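Local coordinates for GH62 hydrolase (PDB 4PVA), which is a fungal glycoside hydrolase of family 62, an alpha-L-arabinofuranosidase that probably removes arabinofuranosyl side groups from arabinoxylan during lignocellulose breakdown, at residues Glu67-Val72 with Tyr97-Ala102; Leu116-Gly121 with Thr138-Phe143. All coordinates share one frame; numbering follows the deposited sequence.

How the contacts relate
Both contacts are partly buried, but contact 1 runs out to exposed residues, whereas none of those touching in contact 2 is exposed. The elements differ too: contact 1 lies between sheets, where the start of strand 68-76 meets the connection that runs into strand 101-108. Contact 2 stays within the sheet that strand 101-108 begins, where strand 113-119 and the loop after it meet the outermost strand 141-142 and its approach. Contact 1 is the more polar, with two hydrogen bonds across it; contact 2 is packing without any. Ala-101 and Gln-119 bond through their backbones, Tyr-99 OH probably bonds Gln-119 NE2, and Arg-100 and Asn-120 share one phosphate ion, probably taken up from the crystallisation liquor.

Contact 1 (Glu67-Val72 with Tyr97-Ala102); sequences EGYNMV and YGYRAA. With PO4 (phosphate ion), chain C.
Arg-100 lies alongside Asn-70, both side chains pointing the same way, while its backbone N donates to Tyr-69 O (3.3 Å). From the base outward, Arg-100 CB packs against CE of selenomethionine Met-71 (3.7 Å), whose side chain crosses it at about a right angle. A bend at chi2 (90°) then turns the chain along the neighbouring amide, with Arg-100 CD 3.5 Å from Asn-70 ND2. Farther out, NE makes a weak hydrogen bond to Gly-96 O, and Tyr-97 O lies above one face of the guanidinium, toward its rim. Arg-100 NH1 reaches back to Tyr-99 O (3.0 Å), which lies in the guanidinium plane, and also donates to phosphate O1 (2.9 Å). Arg-100 NH2 gives a nearly straight bond (171°) to phosphate O4 at 3.0 Å and a second one to Leu-95 O, so the group is held against rotation. A leucine in place of Arg-100 would probably leave the phosphate without two of its donors and the carbonyls of Leu-95 and Tyr-99 without these N-H partners. Asn-70 ND2 donates to Gly-98 O (2.8 Å) and to Gly-96 O, tying strand 68-76 to the connecting loop. Beside this polar cluster, Tyr-69 CB touches Tyr-99 CE1 (3.8 Å), the two side chains running side by side, and the Tyr-69 hydroxyl bonds Asn-331 and Lys-46. The arrangement joins consecutive blades of the five-bladed beta-propeller of family 62, where the chain passes from one four-stranded sheet to the innermost strand of the next.

Contact 2 (Leu116-Gly121 with Thr138-Phe143); sequences LVYQNG and TAPEVF. With PO4 (phosphate ion), chain C.
Within one four-stranded propeller blade, Tyr-118 and Asn-120, in and just after the second strand, reach past strand 123-128 to meet Pro-140 beside the outermost strand 141-142. Because that third strand lies between them, the two backbones stay well apart, 8.1 Å between the CA atoms of Asn-120 and Pro-140, and the approach is made mainly by side chains reaching from strand 113-119 and the loop after it. Tyr-118 comes hydroxyl first, crossing the proline at about a right angle, with OH 3.2 Å from Pro-140 CB and 3.5 Å from Pro-140 CG. Its ring is sent this way by a chi1 of 54°, which sets CG between the backbone N and the carbonyl carbon. The same hydroxyl bonds Ser-126 OG, which also bonds Thr-138 O, so one serine of the intervening strand links both sides of the contact. Asn-120 lays ND2 3.8 Å from Pro-140 CB, while its OD1 accepts from Asn-122 N and so settles which way round the amide sits. Asn-120 ND2 is thereby turned toward the phosphate and donates to phosphate O1 at 2.9 Å, a bent bond with an angle of 130° at the hydrogen. Pro-140 CG flanks phosphate O1 (3.8 Å).

On the other side of the blade Val-117 crosses Phe-143 at about a right angle, and its CG2 sits at the ring edge, 4.1 Å from CZ. Phe-143 also meets the ring of Tyr-125, while Val-117 packs on Met-164 and Val-166 of the next sheet. This is the construction of an antiparallel blade in the family 62 beta-propeller: Tyr-118 packs on the side of the preceding blade, where it touches Met-71, and Val-117 on the side of the following one.

Contact 1 (Glu67-Val72 with Tyr97-Ala102)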
ATOM      1  N   GLU A  67      15.684  14.995   5.180  1.00 22.32           N
ATOM      2  CA  GLU A  67      15.335  15.329   6.555  1.00 23.01           C
ATOM      3  C   GLU A  67      14.336  14.369   7.187  1.00 20.92           C
ATOM      4  O   GLU A  67      14.315  14.204   8.402  1.00 22.95           O
ATOM      5  CB  GLU A  67      14.780  16.759   6.604  1.00 25.00           C
ATOM      6  CG  GLU A  67      14.439  17.306   7.992  1.00 27.99           C
ATOM      7  CD  GLU A  67      13.086  16.840   8.537  1.00 29.81           C
ATOM      8  OE1 GLU A  67      12.988  16.712   9.781  1.00 32.14           O
ATOM      9  OE2 GLU A  67      12.126  16.573   7.758  1.00 30.25           O
ATOM     10  N   GLY A  68      13.475  13.747   6.378  1.00 19.07           N
ATOM     11  CA  GLY A  68      12.494  12.881   6.964  1.00 18.66           C
ATOM     12  C   GLY A  68      11.287  12.602   6.102  1.00 17.02           C
ATOM     13  O   GLY A  68      11.220  12.991   4.933  1.00 16.80           O
ATOM     14  N   TYR A  69      10.321  11.958   6.748  1.00 15.74           N
ATOM     15  CA  TYR A  69       9.061  11.518   6.146  1.00 15.12           C
ATOM     16  C   TYR A  69       7.884  12.033   6.900  1.00 14.83           C
ATOM     17  O   TYR A  69       7.833  11.964   8.133  1.00 15.44           O
ATOM     18  CB  TYR A  69       8.929   9.994   6.130  1.00 15.18           C
ATOM     19  CG  TYR A  69       9.692   9.344   5.038  1.00 15.38           C
ATOM     20  CD1 TYR A  69      11.065   9.239   5.082  1.00 16.50           C
ATOM     21  CD2 TYR A  69       9.034   8.799   3.939  1.00 15.51           C
ATOM     22  CE1 TYR A  69      11.770   8.667   4.027  1.00 16.99           C
ATOM     23  CE2 TYR A  69       9.715   8.210   2.909  1.00 16.04           C
ATOM     24  CZ  TYR A  69      11.077   8.131   2.958  1.00 16.49           C
ATOM     25  OH  TYR A  69      11.761   7.547   1.912  1.00 17.36           O
ATOM     26  N   ASN A  70       6.887  12.492   6.182  1.00 14.68           N
ATOM     27  CA  ASN A  70       5.574  12.742   6.745  1.00 15.32           C
ATOM     28  C   ASN A  70       4.540  12.494   5.621  1.00 14.61           C
ATOM     29  O   ASN A  70       4.890  11.795   4.653  1.00 14.84           O
ATOM     30  CB  ASN A  70       5.526  14.114   7.399  1.00 16.48           C
ATOM     31  CG  ASN A  70       4.432  14.224   8.442  1.00 17.02           C
ATOM     32  OD1 ASN A  70       3.281  14.474   8.096  1.00 19.41           O
ATOM     33  ND2 ASN A  70       4.803  14.201   9.708  1.00 17.55           N
HETATM   34  N   MSE A  71       3.294  12.925   5.750  1.00 14.53           N
HETATM   35  CA  MSE A  71       2.238  12.513   4.816  1.00 14.47           C
HETATM   36  C   MSE A  71       1.376  13.677   4.397  1.00 14.92           C
HETATM   37  O   MSE A  71       1.276  14.706   5.110  1.00 16.09           O
HETATM   38  CB  MSE A  71       1.390  11.361   5.412  1.00 14.64           C
HETATM   39  CG  MSE A  71       2.263  10.155   5.782  1.00 14.96           C
HETATM   40 SE   MSE A  71       1.248   8.660   6.474  0.70 15.42          SE
HETATM   41  CE  MSE A  71       0.440   9.582   8.009  1.00 15.10           C
ATOM     42  N   VAL A  72       0.747  13.486   3.257  1.00 15.36           N
ATOM     43  CA  VAL A  72      -0.151  14.477   2.665  1.00 15.96           C
ATOM     44  C   VAL A  72      -1.450  13.826   2.267  1.00 15.56           C
ATOM     45  O   VAL A  72      -1.472  12.630   1.935  1.00 15.31           O
ATOM     46  CB  VAL A  72       0.418  15.166   1.406  1.00 17.14           C
ATOM     47  CG1 VAL A  72       1.516  16.129   1.779  1.00 18.42           C
ATOM     48  CG2 VAL A  72       0.862  14.187   0.317  1.00 16.66           C
ATOM     49  N   TYR A  97       3.523  16.418  13.515  1.00 20.22           N
ATOM     50  CA  TYR A  97       4.919  16.336  13.159  1.00 20.16           C
ATOM     51  C   TYR A  97       5.537  15.054  13.685  1.00 19.91           C
ATOM     52  O   TYR A  97       5.128  14.518  14.706  1.00 20.66           O
ATOM     53  CB  TYR A  97       5.681  17.567  13.721  1.00 22.04           C
ATOM     54  CG  TYR A  97       5.399  18.797  12.893  1.00 24.18           C
ATOM     55  CD1 TYR A  97       4.291  19.599  13.152  1.00 25.98           C
ATOM     56  CD2 TYR A  97       6.180  19.094  11.772  1.00 24.83           C
ATOM     57  CE1 TYR A  97       4.033  20.724  12.364  1.00 27.22           C
ATOM     58  CE2 TYR A  97       5.916  20.193  10.977  1.00 26.78           C
ATOM     59  CZ  TYR A  97       4.849  20.991  11.281  1.00 27.59           C
ATOM     60  OH  TYR A  97       4.621  22.075  10.442  1.00 31.08           O
ATOM     61  N   GLY A  98       6.614  14.656  13.046  1.00 18.86           N
ATOM     62  CA  GLY A  98       7.298  13.433  13.404  1.00 17.89           C
ATOM     63  C   GLY A  98       7.405  12.565  12.186  1.00 17.03           C
ATOM     64  O   GLY A  98       6.926  12.939  11.102  1.00 17.76           O
ATOM     65  N   TYR A  99       8.005  11.408  12.363  1.00 16.65           N
ATOM     66  CA  TYR A  99       8.104  10.393  11.332  1.00 15.81           C
ATOM     67  C   TYR A  99       6.799   9.660  11.142  1.00 14.78           C
ATOM     68  O   TYR A  99       6.298   9.047  12.086  1.00 14.88           O
ATOM     69  CB  TYR A  99       9.195   9.413  11.705  1.00 15.77           C
ATOM     70  CG  TYR A  99       9.322   8.290  10.725  1.00 15.67           C
ATOM     71  CD1 TYR A  99      10.035   8.432   9.565  1.00 16.08           C
ATOM     72  CD2 TYR A  99       8.775   7.071  11.008  1.00 15.80           C
ATOM     73  CE1 TYR A  99      10.164   7.388   8.666  1.00 15.88           C
ATOM     74  CE2 TYR A  99       8.869   6.022  10.127  1.00 15.84           C
ATOM     75  CZ  TYR A  99       9.572   6.185   8.955  1.00 15.89           C
ATOM     76  OH  TYR A  99       9.683   5.109   8.087  1.00 16.76           O
ATOM     77  N   ARG A 100       6.238   9.748   9.936  1.00 14.03           N
ATOM     78  CA  ARG A 100       5.119   8.911   9.533  1.00 13.52           C
ATOM     79  C   ARG A 100       5.274   8.610   8.061  1.00 13.06           C
ATOM     80  O   ARG A 100       5.632   9.505   7.292  1.00 13.40           O
ATOM     81  CB  ARG A 100       3.774   9.598   9.696  1.00 13.90           C
ATOM     82  CG  ARG A 100       3.331   9.986  11.104  1.00 14.75           C
ATOM     83  CD  ARG A 100       3.758  11.375  11.519  1.00 15.37           C
ATOM     84  NE  ARG A 100       3.232  11.783  12.842  1.00 15.95           N
ATOM     85  CZ  ARG A 100       3.666  11.332  14.013  1.00 16.39           C
ATOM     86  NH1 ARG A 100       4.677  10.476  14.106  1.00 16.56           N
ATOM     87  NH2 ARG A 100       3.095  11.779  15.115  1.00 17.62           N
ATOM     88  N   ALA A 101       4.986   7.382   7.647  1.00 12.59           N
ATOM     89  CA  ALA A 101       5.150   7.009   6.262  1.00 12.32           C
ATOM     90  C   ALA A 101       4.249   5.861   5.887  1.00 12.22           C
ATOM     91  O   ALA A 101       3.827   5.041   6.719  1.00 11.91           O
ATOM     92  CB  ALA A 101       6.590   6.608   6.003  1.00 12.71           C
ATOM     93  N   ALA A 102       4.003   5.742   4.592  1.00 11.18           N
ATOM     94  CA  ALA A 102       3.421   4.546   3.955  1.00 11.19           C
ATOM     95  C   ALA A 102       2.014   4.206   4.436  1.00 11.00           C
ATOM     96  O   ALA A 102       1.793   3.169   5.079  1.00 10.83           O
ATOM     97  CB  ALA A 102       4.359   3.356   4.064  1.00 11.44           C
TER
HETATM   98  P   PO4 C 502       4.755   9.554  17.856  0.66 17.67           P
HETATM   99  O1  PO4 C 502       4.660   8.901  16.484  0.66 13.47           O
HETATM  100  O2  PO4 C 502       6.151   9.392  18.496  0.66 19.35           O
HETATM  101  O3  PO4 C 502       3.784   8.827  18.728  0.66 18.67           O
HETATM  102  O4  PO4 C 502       4.252  10.992  17.738  0.66 19.55           O

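Contact 2 (Leu116-Gly121 with Thr138-Phe143)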
ATOM      1  N   LEU A 116      -6.550   5.296   8.811  1.00 13.13           N
ATOM      2  CA  LEU A 116      -5.309   5.461   8.069  1.00 13.13           C
ATOM      3  C   LEU A 116      -4.275   4.641   8.812  1.00 12.33           C
ATOM      4  O   LEU A 116      -3.978   4.926   9.979  1.00 13.06           O
ATOM      5  CB  LEU A 116      -4.902   6.939   7.975  1.00 13.65           C
ATOM      6  CG  LEU A 116      -3.845   7.260   6.951  1.00 14.39           C
ATOM      7  CD1 LEU A 116      -4.431   7.115   5.558  1.00 14.03           C
ATOM      8  CD2 LEU A 116      -3.272   8.642   7.163  1.00 15.55           C
ATOM      9  N   VAL A 117      -3.812   3.554   8.215  1.00 11.85           N
ATOM     10  CA  VAL A 117      -2.834   2.663   8.794  1.00 11.79           C
ATOM     11  C   VAL A 117      -1.482   3.006   8.185  1.00 11.61           C
ATOM     12  O   VAL A 117      -1.380   3.150   6.952  1.00 12.43           O
ATOM     13  CB  VAL A 117      -3.232   1.194   8.524  1.00 11.86           C
ATOM     14  CG1 VAL A 117      -2.128   0.213   8.840  1.00 12.03           C
ATOM     15  CG2 VAL A 117      -4.495   0.863   9.291  1.00 12.01           C
ATOM     16  N   TYR A 118      -0.442   3.145   8.978  1.00 11.60           N
ATOM     17  CA  TYR A 118       0.849   3.593   8.498  1.00 11.82           C
ATOM     18  C   TYR A 118       1.914   3.194   9.507  1.00 11.82           C
ATOM     19  O   TYR A 118       1.615   2.547  10.535  1.00 12.06           O
ATOM     20  CB  TYR A 118       0.838   5.112   8.232  1.00 12.35           C
ATOM     21  CG  TYR A 118       0.397   5.965   9.395  1.00 13.03           C
ATOM     22  CD1 TYR A 118      -0.939   6.239   9.599  1.00 13.04           C
ATOM     23  CD2 TYR A 118       1.320   6.485  10.307  1.00 13.66           C
ATOM     24  CE1 TYR A 118      -1.376   7.023  10.654  1.00 14.00           C
ATOM     25  CE2 TYR A 118       0.901   7.230  11.402  1.00 14.06           C
ATOM     26  CZ  TYR A 118      -0.450   7.495  11.557  1.00 14.43           C
ATOM     27  OH  TYR A 118      -0.860   8.270  12.661  1.00 16.98           O
ATOM     28  N   GLN A 119       3.149   3.597   9.278  1.00 11.79           N
ATOM     29  CA  GLN A 119       4.237   3.319  10.170  1.00 12.04           C
ATOM     30  C   GLN A 119       4.759   4.585  10.810  1.00 12.30           C
ATOM     31  O   GLN A 119       4.842   5.638  10.157  1.00 12.70           O
ATOM     32  CB  GLN A 119       5.353   2.606   9.464  1.00 12.20           C
ATOM     33  CG  GLN A 119       6.135   3.471   8.484  1.00 12.63           C
ATOM     34  CD  GLN A 119       6.743   2.672   7.368  1.00 12.52           C
ATOM     35  OE1 GLN A 119       6.069   1.807   6.799  1.00 12.41           O
ATOM     36  NE2 GLN A 119       7.950   2.988   6.971  1.00 13.26           N
ATOM     37  N   ASN A 120       5.142   4.489  12.082  1.00 12.39           N
ATOM     38  CA  ASN A 120       5.770   5.601  12.769  1.00 13.28           C
ATOM     39  C   ASN A 120       6.923   5.115  13.624  1.00 13.69           C
ATOM     40  O   ASN A 120       7.255   5.755  14.631  1.00 15.16           O
ATOM     41  CB  ASN A 120       4.743   6.342  13.635  1.00 14.17           C
ATOM     42  CG  ASN A 120       4.336   5.545  14.867  1.00 14.14           C
ATOM     43  OD1 ASN A 120       4.562   4.341  14.948  1.00 14.03           O
ATOM     44  ND2 ASN A 120       3.729   6.218  15.827  1.00 15.49           N
ATOM     45  N   GLY A 121       7.548   4.014  13.238  1.00 13.93           N
ATOM     46  CA  GLY A 121       8.416   3.249  14.091  1.00 14.84           C
ATOM     47  C   GLY A 121       7.728   1.979  14.585  1.00 14.51           C
ATOM     48  O   GLY A 121       8.416   0.986  14.856  1.00 17.11           O
ATOM     49  N   THR A 138      -6.509  11.872  13.703  1.00 17.39           N
ATOM     50  CA  THR A 138      -6.002  11.782  15.082  1.00 17.16           C
ATOM     51  C   THR A 138      -4.487  11.585  15.184  1.00 17.29           C
ATOM     52  O   THR A 138      -3.867  11.094  14.247  1.00 16.78           O
ATOM     53  CB  THR A 138      -6.676  10.632  15.838  1.00 17.46           C
ATOM     54  OG1 THR A 138      -6.518   9.416  15.104  1.00 16.75           O
ATOM     55  CG2 THR A 138      -8.162  10.876  15.958  1.00 17.78           C
ATOM     56  N   ALA A 139      -3.908  11.924  16.334  1.00 17.98           N
ATOM     57  CA  ALA A 139      -2.543  11.566  16.657  1.00 18.37           C
ATOM     58  C   ALA A 139      -2.406  10.026  16.622  1.00 17.33           C
ATOM     59  O   ALA A 139      -3.348   9.327  16.963  1.00 17.74           O
ATOM     60  CB  ALA A 139      -2.199  12.102  18.043  1.00 19.81           C
ATOM     61  N   PRO A 140      -1.220   9.518  16.252  1.00 17.34           N
ATOM     62  CA  PRO A 140      -1.135   8.052  16.115  1.00 16.67           C
ATOM     63  C   PRO A 140      -1.369   7.251  17.380  1.00 16.44           C
ATOM     64  O   PRO A 140      -0.965   7.659  18.479  1.00 17.56           O
ATOM     65  CB  PRO A 140       0.298   7.808  15.654  1.00 17.25           C
ATOM     66  CG  PRO A 140       0.973   9.119  15.568  1.00 18.55           C
ATOM     67  CD  PRO A 140       0.020  10.203  15.889  1.00 18.22           C
ATOM     68  N   GLU A 141      -2.006   6.105  17.219  0.56 15.83           N
ATOM     69  CA  GLU A 141      -2.035   5.048  18.232  0.56 16.20           C
ATOM     70  C   GLU A 141      -1.536   3.770  17.590  0.56 15.42           C
ATOM     71  O   GLU A 141      -1.692   3.581  16.396  0.56 14.75           O
ATOM     72  CB  GLU A 141      -3.443   4.857  18.764  0.56 17.81           C
ATOM     73  CG  GLU A 141      -3.818   5.892  19.807  0.56 19.73           C
ATOM     74  CD  GLU A 141      -3.088   5.627  21.110  0.56 20.37           C
ATOM     75  OE1 GLU A 141      -3.510   4.711  21.818  0.56 24.01           O
ATOM     76  OE2 GLU A 141      -2.073   6.280  21.393  0.56 22.80           O
ATOM     77  N   VAL A 142      -0.925   2.900  18.367  1.00 15.07           N
ATOM     78  CA  VAL A 142      -0.206   1.747  17.816  1.00 15.02           C
ATOM     79  C   VAL A 142      -0.975   0.448  17.993  1.00 14.61           C
ATOM     80  O   VAL A 142      -1.761   0.272  18.940  1.00 15.43           O
ATOM     81  CB  VAL A 142       1.220   1.635  18.364  1.00 15.88           C
ATOM     82  CG1 VAL A 142       1.993   2.888  17.983  1.00 16.46           C
ATOM     83  CG2 VAL A 142       1.243   1.362  19.858  1.00 16.41           C
ATOM     84  N   PHE A 143      -0.782  -0.474  17.053  1.00 13.88           N
ATOM     85  CA  PHE A 143      -1.388  -1.793  17.123  1.00 13.21           C
ATOM     86  C   PHE A 143      -0.711  -2.711  18.137  1.00 13.42           C
ATOM     87  O   PHE A 143      -1.331  -3.690  18.547  1.00 14.45           O
ATOM     88  CB  PHE A 143      -1.404  -2.486  15.739  1.00 12.79           C
ATOM     89  CG  PHE A 143      -2.392  -1.907  14.773  1.00 12.42           C
ATOM     90  CD1 PHE A 143      -3.720  -2.215  14.866  1.00 12.59           C
ATOM     91  CD2 PHE A 143      -1.981  -1.076  13.720  1.00 12.83           C
ATOM     92  CE1 PHE A 143      -4.633  -1.732  13.973  1.00 13.02           C
ATOM     93  CE2 PHE A 143      -2.892  -0.575  12.830  1.00 12.84           C
ATOM     94  CZ  PHE A 143      -4.219  -0.901  12.944  1.00 12.95           C
TER
HETATM   95  P   PO4 C 502       4.755   9.554  17.856  0.66 17.67           P
HETATM   96  O1  PO4 C 502       4.660   8.901  16.484  0.66 13.47           O
HETATM   97  O2  PO4 C 502       6.151   9.392  18.496  0.66 19.35           O
HETATM   98  O3  PO4 C 502       3.784   8.827  18.728  0.66 18.67           O
HETATM   99  O4  PO4 C 502       4.252  10.992  17.738  0.66 19.55           O